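Local structure of uncharacterized protein Rv2277c (Mycobacterium tuberculosis, 5VUG) at residues Gly114-Asp119 and Ala148-Val153; Thr121-Leu126 and Gly199-Phe204; Gly86-Thr91 and Glu95-Arg100; Val55-Arg58 and Thr64-Asp67. The protein is formally uncharacterised but carries a TIM-barrel glycerophosphodiester phosphodiesterase domain, and so probably hydrolyses phosphoric diesters. All blocks are in the same frame, centred on the assembly; numbering follows the deposited sequence.

Contact 1. Residues Gly114-Asp119 and Ala148-Val153. With CA (calcium ion), chain B.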
loop_
_atom_site.group_PDB
_atom_site.type_symbol
_atom_site.label_atom_id
_atom_site.label_comp_id
_atom_site.label_asym_id
_atom_site.label_seq_id
_atom_site.Cartn_x
_atom_site.Cartn_y
_atom_site.Cartn_z
ATOM N N GLY A 114 35.833 16.631 10.608
ATOM C CA GLY A 114 36.609 17.481 11.494
ATOM C C GLY A 114 35.834 18.647 12.078
ATOM O O GLY A 114 36.230 19.179 13.126
ATOM N N ALA A 115 34.747 19.061 11.422
ATOM C CA ALA A 115 33.911 20.152 11.905
ATOM C C ALA A 115 32.866 19.682 12.903
ATOM O O ALA A 115 32.027 20.483 13.322
ATOM C CB ALA A 115 33.210 20.853 10.736
ATOM N N THR A 116 32.893 18.405 13.288
ATOM C CA THR A 116 31.941 17.911 14.260
ATOM C C THR A 116 32.675 17.435 15.506
ATOM O O THR A 116 33.832 16.995 15.427
ATOM C CB THR A 116 31.079 16.765 13.706
ATOM O OG1 THR A 116 31.916 15.675 13.313
ATOM C CG2 THR A 116 30.263 17.231 12.516
ATOM N N PRO A 117 32.038 17.524 16.667
ATOM C CA PRO A 117 32.699 17.127 17.917
ATOM C C PRO A 117 32.796 15.615 18.028
ATOM O O PRO A 117 32.078 14.880 17.330
ATOM C CB PRO A 117 31.781 17.713 18.999
ATOM C CG PRO A 117 30.458 17.827 18.344
ATOM C CD PRO A 117 30.729 18.149 16.901
ATOM N N PRO A 118 33.676 15.112 18.904
ATOM C CA PRO A 118 33.981 13.671 18.901
ATOM C C PRO A 118 32.821 12.798 19.329
ATOM O O PRO A 118 32.813 11.601 19.008
ATOM C CB PRO A 118 35.153 13.558 19.885
ATOM C CG PRO A 118 35.032 14.788 20.754
ATOM C CD PRO A 118 34.535 15.856 19.841
ATOM N N ASP A 119 31.840 13.354 20.034
ATOM C CA ASP A 119 30.678 12.597 20.468
ATOM C C ASP A 119 29.587 12.509 19.409
ATOM O O ASP A 119 28.608 11.791 19.618
ATOM C CB ASP A 119 30.049 13.323 21.648
ATOM C CG ASP A 119 29.684 14.740 21.292
ATOM O OD1 ASP A 119 30.595 15.593 21.250
ATOM O OD2 ASP A 119 28.499 14.986 20.986
ATOM N N ALA A 148 34.782 5.850 11.854
ATOM C CA ALA A 148 33.864 4.763 11.531
ATOM C C ALA A 148 32.992 4.391 12.724
ATOM O O ALA A 148 31.835 4.000 12.546
ATOM C CB ALA A 148 34.623 3.542 11.001
ATOM N N GLY A 149 33.518 4.525 13.943
ATOM C CA GLY A 149 32.780 4.141 15.129
ATOM C C GLY A 149 31.628 5.051 15.481
ATOM O O GLY A 149 30.784 4.658 16.294
ATOM N N ARG A 150 31.566 6.247 14.897
ATOM C CA ARG A 150 30.468 7.168 15.164
ATOM C C ARG A 150 29.677 7.500 13.908
ATOM O O ARG A 150 28.885 8.447 13.919
ATOM C CB ARG A 150 30.949 8.442 15.868
ATOM C CG ARG A 150 31.861 9.335 15.032
ATOM C CD ARG A 150 32.278 10.535 15.886
ATOM N NE ARG A 150 33.279 11.394 15.258
ATOM C CZ ARG A 150 33.010 12.584 14.722
ATOM N NH1 ARG A 150 31.766 13.052 14.718
ATOM N NH2 ARG A 150 33.983 13.307 14.185
ATOM N N SER A 151 29.849 6.727 12.833
ATOM C CA SER A 151 29.189 7.005 11.563
ATOM C C SER A 151 28.285 5.844 11.161
ATOM O O SER A 151 28.654 4.670 11.318
ATOM C CB SER A 151 30.224 7.277 10.454
ATOM O OG SER A 151 31.047 8.382 10.794
ATOM N N ILE A 152 27.104 6.181 10.633
ATOM C CA ILE A 152 26.104 5.216 10.176
ATOM C C ILE A 152 25.870 5.474 8.694
ATOM O O ILE A 152 25.469 6.578 8.312
ATOM C CB ILE A 152 24.787 5.373 10.955
ATOM C CG1 ILE A 152 25.011 5.206 12.465
ATOM C CG2 ILE A 152 23.710 4.403 10.429
ATOM C CD1 ILE A 152 25.477 3.823 12.876
ATOM N N VAL A 153 26.113 4.467 7.857
ATOM C CA VAL A 153 25.893 4.600 6.420
ATOM C C VAL A 153 24.437 4.291 6.104
ATOM O O VAL A 153 23.923 3.231 6.478
ATOM C CB VAL A 153 26.836 3.683 5.632
ATOM C CG1 VAL A 153 26.506 3.747 4.143
ATOM C CG2 VAL A 153 28.299 4.095 5.901
HETATM CA CA CA B . 26.753 10.494 20.088
HETATM O O HOH W 1 26.560 12.379 21.667
HETATM O O HOH W 2 25.428 11.919 18.725
#

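Contact 2. Residues Thr121-Leu126 and Gly199-Phe204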
loop_
_atom_site.group_PDB
_atom_site.type_symbol
_atom_site.label_atom_id
_atom_site.label_comp_id
_atom_site.label_asym_id
_atom_site.label_seq_id
_atom_site.Cartn_x
_atom_site.Cartn_y
_atom_site.Cartn_z
ATOM N N THR A 121 27.193 11.619 16.430
ATOM C CA THR A 121 26.877 10.574 15.474
ATOM C C THR A 121 26.641 11.208 14.114
ATOM O O THR A 121 25.922 12.211 13.998
ATOM C CB THR A 121 25.628 9.821 15.932
ATOM O OG1 THR A 121 25.828 9.336 17.270
ATOM C CG2 THR A 121 25.346 8.646 14.999
ATOM N N LEU A 122 27.265 10.634 13.092
ATOM C CA LEU A 122 27.114 11.074 11.709
ATOM C C LEU A 122 26.292 10.034 10.962
ATOM O O LEU A 122 26.580 8.834 11.038
ATOM C CB LEU A 122 28.485 11.186 11.042
ATOM C CG LEU A 122 29.537 11.990 11.811
ATOM C CD1 LEU A 122 30.844 12.023 11.048
ATOM C CD2 LEU A 122 29.021 13.404 12.089
ATOM N N PHE A 123 25.285 10.491 10.239
ATOM C CA PHE A 123 24.520 9.650 9.331
ATOM C C PHE A 123 24.900 10.079 7.925
ATOM O O PHE A 123 24.704 11.242 7.558
ATOM C CB PHE A 123 23.021 9.816 9.585
ATOM C CG PHE A 123 22.614 9.400 10.968
ATOM C CD1 PHE A 123 22.277 8.073 11.240
ATOM C CD2 PHE A 123 22.650 10.310 12.017
ATOM C CE1 PHE A 123 21.921 7.679 12.526
ATOM C CE2 PHE A 123 22.303 9.923 13.305
ATOM C CZ PHE A 123 21.942 8.604 13.563
ATOM N N LEU A 124 25.502 9.166 7.169
ATOM C CA LEU A 124 26.071 9.479 5.866
ATOM C C LEU A 124 25.184 8.838 4.813
ATOM O O LEU A 124 25.161 7.609 4.680
ATOM C CB LEU A 124 27.494 8.939 5.772
ATOM C CG LEU A 124 28.440 9.448 6.863
ATOM C CD1 LEU A 124 29.856 8.895 6.645
ATOM C CD2 LEU A 124 28.442 10.970 6.919
ATOM N N ASP A 125 24.462 9.669 4.069
ATOM C CA ASP A 125 23.525 9.203 3.053
ATOM C C ASP A 125 24.277 9.096 1.729
ATOM O O ASP A 125 24.731 10.102 1.176
ATOM C CB ASP A 125 22.347 10.169 2.938
ATOM C CG ASP A 125 21.304 9.711 1.917
ATOM O OD1 ASP A 125 21.274 8.506 1.569
ATOM O OD2 ASP A 125 20.516 10.562 1.452
ATOM N N LEU A 126 24.429 7.874 1.237
ATOM C CA LEU A 126 25.197 7.622 0.022
ATOM C C LEU A 126 24.282 7.343 -1.167
ATOM O O LEU A 126 23.359 6.535 -1.061
ATOM C CB LEU A 126 26.139 6.436 0.235
ATOM C CG LEU A 126 27.536 6.668 0.828
ATOM C CD1 LEU A 126 27.514 7.398 2.156
ATOM C CD2 LEU A 126 28.279 5.343 0.947
ATOM N N GLY A 199 20.405 -4.337 16.632
ATOM C CA GLY A 199 21.368 -3.269 16.744
ATOM C C GLY A 199 21.335 -2.226 15.647
ATOM O O GLY A 199 22.045 -1.218 15.761
ATOM N N LYS A 200 20.527 -2.408 14.606
ATOM C CA LYS A 200 20.598 -1.551 13.427
ATOM C C LYS A 200 19.741 -0.305 13.584
ATOM O O LYS A 200 18.692 -0.326 14.237
ATOM C CB LYS A 200 20.104 -2.305 12.191
ATOM C CG LYS A 200 20.951 -3.482 11.811
ATOM C CD LYS A 200 21.719 -3.154 10.578
ATOM C CE LYS A 200 22.649 -4.268 10.182
ATOM N NZ LYS A 200 23.806 -3.698 9.446
ATOM N N TRP A 201 20.188 0.779 12.948
ATOM C CA TRP A 201 19.338 1.939 12.715
ATOM C C TRP A 201 18.388 1.671 11.554
ATOM O O TRP A 201 18.757 1.044 10.554
ATOM C CB TRP A 201 20.186 3.163 12.352
ATOM C CG TRP A 201 20.681 3.940 13.527
ATOM C CD1 TRP A 201 21.914 3.856 14.099
ATOM C CD2 TRP A 201 19.952 4.917 14.279
ATOM N NE1 TRP A 201 22.000 4.719 15.170
ATOM C CE2 TRP A 201 20.810 5.385 15.298
ATOM C CE3 TRP A 201 18.650 5.444 14.195
ATOM C CZ2 TRP A 201 20.415 6.355 16.225
ATOM C CZ3 TRP A 201 18.258 6.405 15.125
ATOM C CH2 TRP A 201 19.136 6.850 16.125
ATOM N N ALA A 202 17.161 2.166 11.688
ATOM C CA ALA A 202 16.195 2.188 10.599
ATOM C C ALA A 202 15.514 3.546 10.614
ATOM O O ALA A 202 15.406 4.176 11.666
ATOM C CB ALA A 202 15.131 1.101 10.768
ATOM N N GLY A 203 15.060 4.000 9.443
ATOM C CA GLY A 203 14.382 5.280 9.352
ATOM C C GLY A 203 13.318 5.291 8.274
ATOM O O GLY A 203 13.359 4.507 7.325
ATOM N N PHE A 204 12.341 6.183 8.445
ATOM C CA PHE A 204 11.306 6.365 7.436
ATOM C C PHE A 204 10.557 7.643 7.765
ATOM O O PHE A 204 10.496 8.040 8.929
ATOM C CB PHE A 204 10.317 5.191 7.400
ATOM C CG PHE A 204 9.748 4.927 6.038
ATOM C CD1 PHE A 204 10.485 4.238 5.088
ATOM C CD2 PHE A 204 8.473 5.356 5.708
ATOM C CE1 PHE A 204 9.961 3.988 3.827
ATOM C CE2 PHE A 204 7.940 5.109 4.445
ATOM C CZ PHE A 204 8.690 4.422 3.506
#

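Contact 3. Residues Gly86-Thr91 and Glu95-Arg100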
loop_
_atom_site.group_PDB
_atom_site.type_symbol
_atom_site.label_atom_id
_atom_site.label_comp_id
_atom_site.label_asym_id
_atom_site.label_seq_id
_atom_site.Cartn_x
_atom_site.Cartn_y
_atom_site.Cartn_z
ATOM N N GLY A 86 26.510 27.713 -1.729
ATOM C CA GLY A 86 25.472 28.616 -1.281
ATOM C C GLY A 86 24.862 29.425 -2.402
ATOM O O GLY A 86 24.104 30.366 -2.135
ATOM N N TRP A 87 25.163 29.073 -3.651
ATOM C CA TRP A 87 24.830 29.922 -4.794
ATOM C C TRP A 87 23.339 30.206 -4.884
ATOM O O TRP A 87 22.935 31.314 -5.260
ATOM C CB TRP A 87 25.280 29.225 -6.069
ATOM C CG TRP A 87 25.228 30.077 -7.292
ATOM C CD1 TRP A 87 24.322 30.000 -8.318
ATOM C CD2 TRP A 87 26.140 31.116 -7.639
ATOM N NE1 TRP A 87 24.617 30.937 -9.280
ATOM C CE2 TRP A 87 25.729 31.635 -8.886
ATOM C CE3 TRP A 87 27.266 31.662 -7.017
ATOM C CZ2 TRP A 87 26.409 32.665 -9.519
ATOM C CZ3 TRP A 87 27.936 32.687 -7.650
ATOM C CH2 TRP A 87 27.502 33.181 -8.883
ATOM N N ASN A 88 22.505 29.217 -4.555
ATOM C CA ASN A 88 21.060 29.316 -4.728
ATOM C C ASN A 88 20.289 29.333 -3.415
ATOM O O ASN A 88 19.052 29.285 -3.428
ATOM C CB ASN A 88 20.566 28.195 -5.641
ATOM C CG ASN A 88 20.988 28.412 -7.079
ATOM O OD1 ASN A 88 21.072 29.562 -7.540
ATOM N ND2 ASN A 88 21.276 27.323 -7.799
ATOM N N PHE A 89 20.983 29.412 -2.284
ATOM C CA PHE A 89 20.302 29.441 -0.997
ATOM C C PHE A 89 19.490 30.724 -0.861
ATOM O O PHE A 89 19.973 31.820 -1.167
ATOM C CB PHE A 89 21.327 29.351 0.135
ATOM C CG PHE A 89 20.714 29.383 1.514
ATOM C CD1 PHE A 89 20.350 28.207 2.152
ATOM C CD2 PHE A 89 20.503 30.586 2.171
ATOM C CE1 PHE A 89 19.789 28.229 3.415
ATOM C CE2 PHE A 89 19.941 30.610 3.429
ATOM C CZ PHE A 89 19.587 29.433 4.056
ATOM N N THR A 90 18.251 30.596 -0.406
ATOM C CA THR A 90 17.455 31.767 -0.073
ATOM C C THR A 90 16.927 31.643 1.347
ATOM O O THR A 90 16.677 30.539 1.841
ATOM C CB THR A 90 16.287 32.002 -1.055
ATOM O OG1 THR A 90 15.361 30.915 -0.978
ATOM C CG2 THR A 90 16.794 32.130 -2.485
ATOM N N THR A 91 16.787 32.807 2.014
ATOM C CA THR A 91 16.129 32.955 3.303
ATOM C C THR A 91 14.708 33.437 3.066
ATOM O O THR A 91 14.513 34.412 2.322
ATOM C CB THR A 91 16.873 33.988 4.146
ATOM O OG1 THR A 91 18.186 33.508 4.455
ATOM C CG2 THR A 91 16.122 34.266 5.440
ATOM N N GLU A 95 14.884 38.789 0.041
ATOM C CA GLU A 95 15.157 38.723 -1.383
ATOM C C GLU A 95 16.650 38.548 -1.629
ATOM O O GLU A 95 17.489 38.986 -0.836
ATOM C CB GLU A 95 14.664 39.994 -2.078
ATOM C CG GLU A 95 13.197 40.303 -1.814
ATOM C CD GLU A 95 12.267 39.233 -2.356
ATOM O OE1 GLU A 95 11.978 39.252 -3.572
ATOM O OE2 GLU A 95 11.829 38.367 -1.567
ATOM N N GLY A 96 16.972 37.894 -2.735
ATOM C CA GLY A 96 18.352 37.699 -3.118
ATOM C C GLY A 96 18.926 36.385 -2.629
ATOM O O GLY A 96 18.250 35.528 -2.052
ATOM N N HIS A 97 20.225 36.235 -2.878
ATOM C CA HIS A 97 20.973 35.027 -2.539
ATOM C C HIS A 97 22.134 35.443 -1.646
ATOM O O HIS A 97 23.222 35.788 -2.136
ATOM C CB HIS A 97 21.441 34.314 -3.806
ATOM C CG HIS A 97 20.318 33.858 -4.687
ATOM N ND1 HIS A 97 19.881 34.584 -5.776
ATOM C CD2 HIS A 97 19.530 32.758 -4.631
ATOM C CE1 HIS A 97 18.881 33.946 -6.358
ATOM N NE2 HIS A 97 18.648 32.834 -5.684
ATOM N N PRO A 98 21.947 35.429 -0.325
ATOM C CA PRO A 98 22.936 36.062 0.565
ATOM C C PRO A 98 24.308 35.412 0.557
ATOM O O PRO A 98 25.273 36.046 1.001
ATOM C CB PRO A 98 22.273 35.987 1.947
ATOM C CG PRO A 98 21.287 34.861 1.839
ATOM C CD PRO A 98 20.790 34.894 0.414
ATOM N N TYR A 99 24.442 34.178 0.076
ATOM C CA TYR A 99 25.743 33.523 0.072
ATOM C C TYR A 99 26.458 33.587 -1.274
ATOM O O TYR A 99 27.558 33.040 -1.399
ATOM C CB TYR A 99 25.649 32.088 0.619
ATOM C CG TYR A 99 25.237 32.077 2.072
ATOM C CD1 TYR A 99 26.171 32.288 3.073
ATOM C CD2 TYR A 99 23.905 31.892 2.443
ATOM C CE1 TYR A 99 25.796 32.303 4.410
ATOM C CE2 TYR A 99 23.524 31.904 3.773
ATOM C CZ TYR A 99 24.474 32.107 4.755
ATOM O OH TYR A 99 24.106 32.129 6.088
ATOM N N ARG A 100 25.883 34.257 -2.275
ATOM C CA ARG A 100 26.650 34.513 -3.492
ATOM C C ARG A 100 27.828 35.435 -3.224
ATOM O O ARG A 100 28.836 35.374 -3.936
ATOM C CB ARG A 100 25.764 35.114 -4.576
ATOM C CG ARG A 100 24.802 34.116 -5.115
ATOM C CD ARG A 100 24.320 34.450 -6.502
ATOM N NE ARG A 100 23.363 33.425 -6.877
ATOM C CZ ARG A 100 22.520 33.495 -7.892
ATOM N NH1 ARG A 100 22.493 34.568 -8.683
ATOM N NH2 ARG A 100 21.702 32.478 -8.108
HETATM O O HOH W 3 22.617 32.475 -1.285
#

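Contact 4. Residues Val55-Arg58 and Thr64-Asp67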
loop_
_atom_site.group_PDB
_atom_site.type_symbol
_atom_site.label_atom_id
_atom_site.label_comp_id
_atom_site.label_asym_id
_atom_site.label_seq_id
_atom_site.Cartn_x
_atom_site.Cartn_y
_atom_site.Cartn_z
ATOM N N VAL A 55 32.991 13.985 -1.015
ATOM C CA VAL A 55 32.582 15.362 -0.750
ATOM C C VAL A 55 31.105 15.345 -0.358
ATOM O O VAL A 55 30.398 14.353 -0.550
ATOM C CB VAL A 55 32.818 16.302 -1.963
ATOM C CG1 VAL A 55 34.302 16.353 -2.343
ATOM C CG2 VAL A 55 31.962 15.883 -3.168
ATOM N N LEU A 56 30.633 16.453 0.211
ATOM C CA LEU A 56 29.230 16.569 0.606
ATOM C C LEU A 56 28.459 17.279 -0.500
ATOM O O LEU A 56 28.764 18.426 -0.837
ATOM C CB LEU A 56 29.063 17.332 1.920
ATOM C CG LEU A 56 29.791 16.791 3.150
ATOM C CD1 LEU A 56 29.237 17.478 4.395
ATOM C CD2 LEU A 56 29.648 15.260 3.256
ATOM N N TYR A 57 27.466 16.591 -1.065
ATOM C CA TYR A 57 26.611 17.166 -2.097
ATOM C C TYR A 57 25.426 16.233 -2.304
ATOM O O TYR A 57 25.607 15.016 -2.411
ATOM C CB TYR A 57 27.364 17.411 -3.420
ATOM C CG TYR A 57 26.562 18.299 -4.336
ATOM C CD1 TYR A 57 26.393 19.653 -4.041
ATOM C CD2 TYR A 57 25.931 17.788 -5.461
ATOM C CE1 TYR A 57 25.640 20.474 -4.859
ATOM C CE2 TYR A 57 25.166 18.610 -6.283
ATOM C CZ TYR A 57 25.023 19.953 -5.963
ATOM O OH TYR A 57 24.259 20.805 -6.727
ATOM N N ARG A 58 24.214 16.783 -2.311
ATOM C CA ARG A 58 23.000 15.967 -2.410
ATOM C C ARG A 58 22.442 15.829 -3.833
ATOM O O ARG A 58 22.135 14.706 -4.261
ATOM C CB ARG A 58 21.940 16.453 -1.412
ATOM C CG ARG A 58 20.587 15.772 -1.499
ATOM C CD ARG A 58 19.561 16.559 -2.289
ATOM N NE ARG A 58 19.422 17.963 -1.887
ATOM C CZ ARG A 58 18.650 18.821 -2.553
ATOM N NH1 ARG A 58 17.968 18.396 -3.609
ATOM N NH2 ARG A 58 18.559 20.088 -2.181
ATOM N N THR A 64 22.271 22.571 -9.351
ATOM C CA THR A 64 21.130 22.782 -8.467
ATOM C C THR A 64 21.481 23.726 -7.324
ATOM O O THR A 64 20.674 24.587 -6.950
ATOM C CB THR A 64 20.610 21.437 -7.956
ATOM O OG1 THR A 64 20.185 20.649 -9.075
ATOM C CG2 THR A 64 19.433 21.633 -7.004
ATOM N N LEU A 65 22.696 23.611 -6.781
ATOM C CA LEU A 65 23.075 24.397 -5.611
ATOM C C LEU A 65 24.376 25.179 -5.759
ATOM O O LEU A 65 24.778 25.854 -4.802
ATOM C CB LEU A 65 23.149 23.502 -4.364
ATOM C CG LEU A 65 21.865 22.742 -4.023
ATOM C CD1 LEU A 65 22.148 21.722 -2.910
ATOM C CD2 LEU A 65 20.761 23.705 -3.602
ATOM N N THR A 66 25.055 25.108 -6.905
ATOM C CA THR A 66 26.351 25.768 -7.058
ATOM C C THR A 66 26.384 26.590 -8.340
ATOM O O THR A 66 25.443 26.591 -9.146
ATOM C CB THR A 66 27.537 24.781 -7.058
ATOM O OG1 THR A 66 27.692 24.208 -8.361
ATOM C CG2 THR A 66 27.370 23.652 -6.014
ATOM N N ASP A 67 27.509 27.283 -8.531
ATOM C CA ASP A 67 27.774 28.022 -9.753
ATOM C C ASP A 67 28.411 27.171 -10.847
ATOM O O ASP A 67 28.772 27.710 -11.896
ATOM C CB ASP A 67 28.610 29.274 -9.462
ATOM C CG ASP A 67 29.867 28.979 -8.652
ATOM O OD1 ASP A 67 29.865 28.048 -7.826
ATOM O OD2 ASP A 67 30.867 29.693 -8.846
#

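Contact 1. Residues Gly114-Asp119 and Ala148-Val153
A single side chain, R150, bridges the gap between 114-119 and 148-153, reaching T116, P117 and P118 while the rest of its own segment stays clear of the loop. Its first torsion (chi1 66°) sets CG between the backbone N and the carbonyl carbon, and from there the chain runs extended to NE, long enough to deliver the guanidinium to the far loop. R150 NH1 donates to T116 OG1 over 3.0 Å; the oxygen lies within the guanidinium plane and the N-H...O angle is 158°. A different approach is made by P117 O, which stands over one face of the group, 3.2 Å from R150 NH1, but too poorly aligned to accept a hydrogen bond. Further back along the chain, R150 CD passes 3.3 Å from P118 O. The guanidinium is also held from outside these segments: NH1 bonds M120 O, and NH2 makes a weak bond to I113 O. The T116 hydroxyl in turn bonds I113 O, so arginine and threonine together occupy carbonyls on both sides of the proline pair. At the end of the loop, D119 O binds a calcium ion at 2.3 Å, and two waters are also bound to the metal. In the TIM barrel this joins the loop after helix 109-114 to the start of strand 151-154. T116 and R150 both pack on L122 of the adjoining strand 121-125, T116 and P117 lean on helix 28-36, and S151 packs on L142 of helix 134-145.

Contact 2. Residues Thr121-Leu126 and Gly199-Phe204
F123 (chi1 -62°) and W201 (chi1 -87°) both carry CG anti to the carbonyl carbon and beside the backbone N, and these torsions send the two rings toward one another across the interior of the TIM barrel. Strands 121-125 and 201-205 are not neighbours in the barrel wall: strands 151-154 and 171-172 come between them in chain order, and the closest CA atoms, those of F123 and W201, are 9.9 Å apart. No hydrogen bond joins the segments; two aromatic side chains bridge the distance. They form a T-shaped stack in which F123 presents its edge to the indole face, with ring planes at 88° and the centroid of the F123 ring 5.1 Å from that of the W201 six-membered ring. The partially positive C-H edge of the phenylalanine therefore meets the electron-rich face of the tryptophan, a favourable meeting for buried rings. Neighbouring strands fill in around the pair: W43 of strand 41-48 packs against F123, while I152 touches both aromatic side chains. Because W201 opens its strand and the F123 ring leans back toward the start of its own, the stack lies nearer the N-terminal ends of the strands than the C-terminal ends, where TIM-barrel active sites are found. F123 CE1 sits over the indole, 3.8 Å from W201 CE2, and F123 CZ approaches W201 CZ2 equally closely at 3.8 Å.

Contact 3. Residues Gly86-Thr91 and Glu95-Arg100
W87 and R100 form the tight part of this contact between two type I beta turns, G86-F89 and H97-R100, in the long surface loop that links helices 77-80 and 109-114 of the TIM-barrel domain. The R100 guanidinium lies flat on the indole, their planes 17° apart, in a cation-pi stack, and R100 CD adds a CH-pi contact over the six-membered ring. H97 lies on the opposite guanidinium face. At the edge, R100 NE donates a nearly straight bond (166°) to W87 O at 2.7 Å, while R100 NH2 reaches N88 OD1 at 3.0 Å. With both faces covered and the edge bonded, the group has little freedom to rotate; the amide of N88 is steadied in turn by ND2 bonding T64 O. Packing is sparser at the other end. The edge of Y99 is turned toward the face of F89 in an offset edge-to-face pair, with F89 CD2 3.7 Å from Y99 CD2, but P98 comes no nearer to the F89 ring than 4.4 Å, from P98 CG to F89 CD2. Farther out, T90 and G96 are exposed and E95 is poorly ordered. A water ties the two turns together, donating to G86 O and F89 O and accepting from Y99 N at 2.8 Å.

Contact 4. Residues Val55-Arg58 and Thr64-Asp67
The hydroxyl of Y57 meets the backbone of L65: L65 N donates to Y57 OH over 3.2 Å, at a rather bent N-H...O angle of 138°. Beside this bond, Y57 CE1 touches two aliphatic groups, T66 CG2 at 3.8 Å and L65 CB at 4.0 Å. L65 also turns a methyl toward R58, where L65 CD1 lies 4.0 Å from R58 NH2. What brings the ring here is the Y57 torsion (chi1 -166°), which places CG opposite the backbone N and swings the phenol from the end of strand 54-56 across to the following loop. In the next shell, T66 OG1 bonds L62 O and G68 N, fixing the curve of the loop around the phenol, and V72 packs on the ring. The R58 chain is bent at its second and third torsions, and its NE forms a salt bridge with E25 OE2; L65 packs on E25 as well. The same Y57 hydroxyl bonds D61 O. Since a carbonyl can only accept, the phenol gives its proton to D61 and takes one from L65 N; a single buried side chain thus satisfies two backbone groups of the loop after strand 54-56, a short strand antiparallel to barrel strand 41-48.

The four contacts form two linked pairs. Contacts 1 and 2, with centres 12 Å apart, share the barrel wall: strands 151-154 and 121-125 pair through I152 N and L122 O at 2.7 Å. Contacts 3 and 4 lie 14 Å apart between centres and meet where W87 packs on L65 and D67. Between the pairs, contacts 2 and 4 approach to about 6 Å at their nearest atoms. A bound glycerol is about 6 Å from the R58 side chain and about 9 Å from that of F123. The calcium, about 8 Å from the F123 side chain, lies at the N-terminal end of strand 121-125; TIM-barrel active sites lie at C-terminal ends, so it is probably not catalytic.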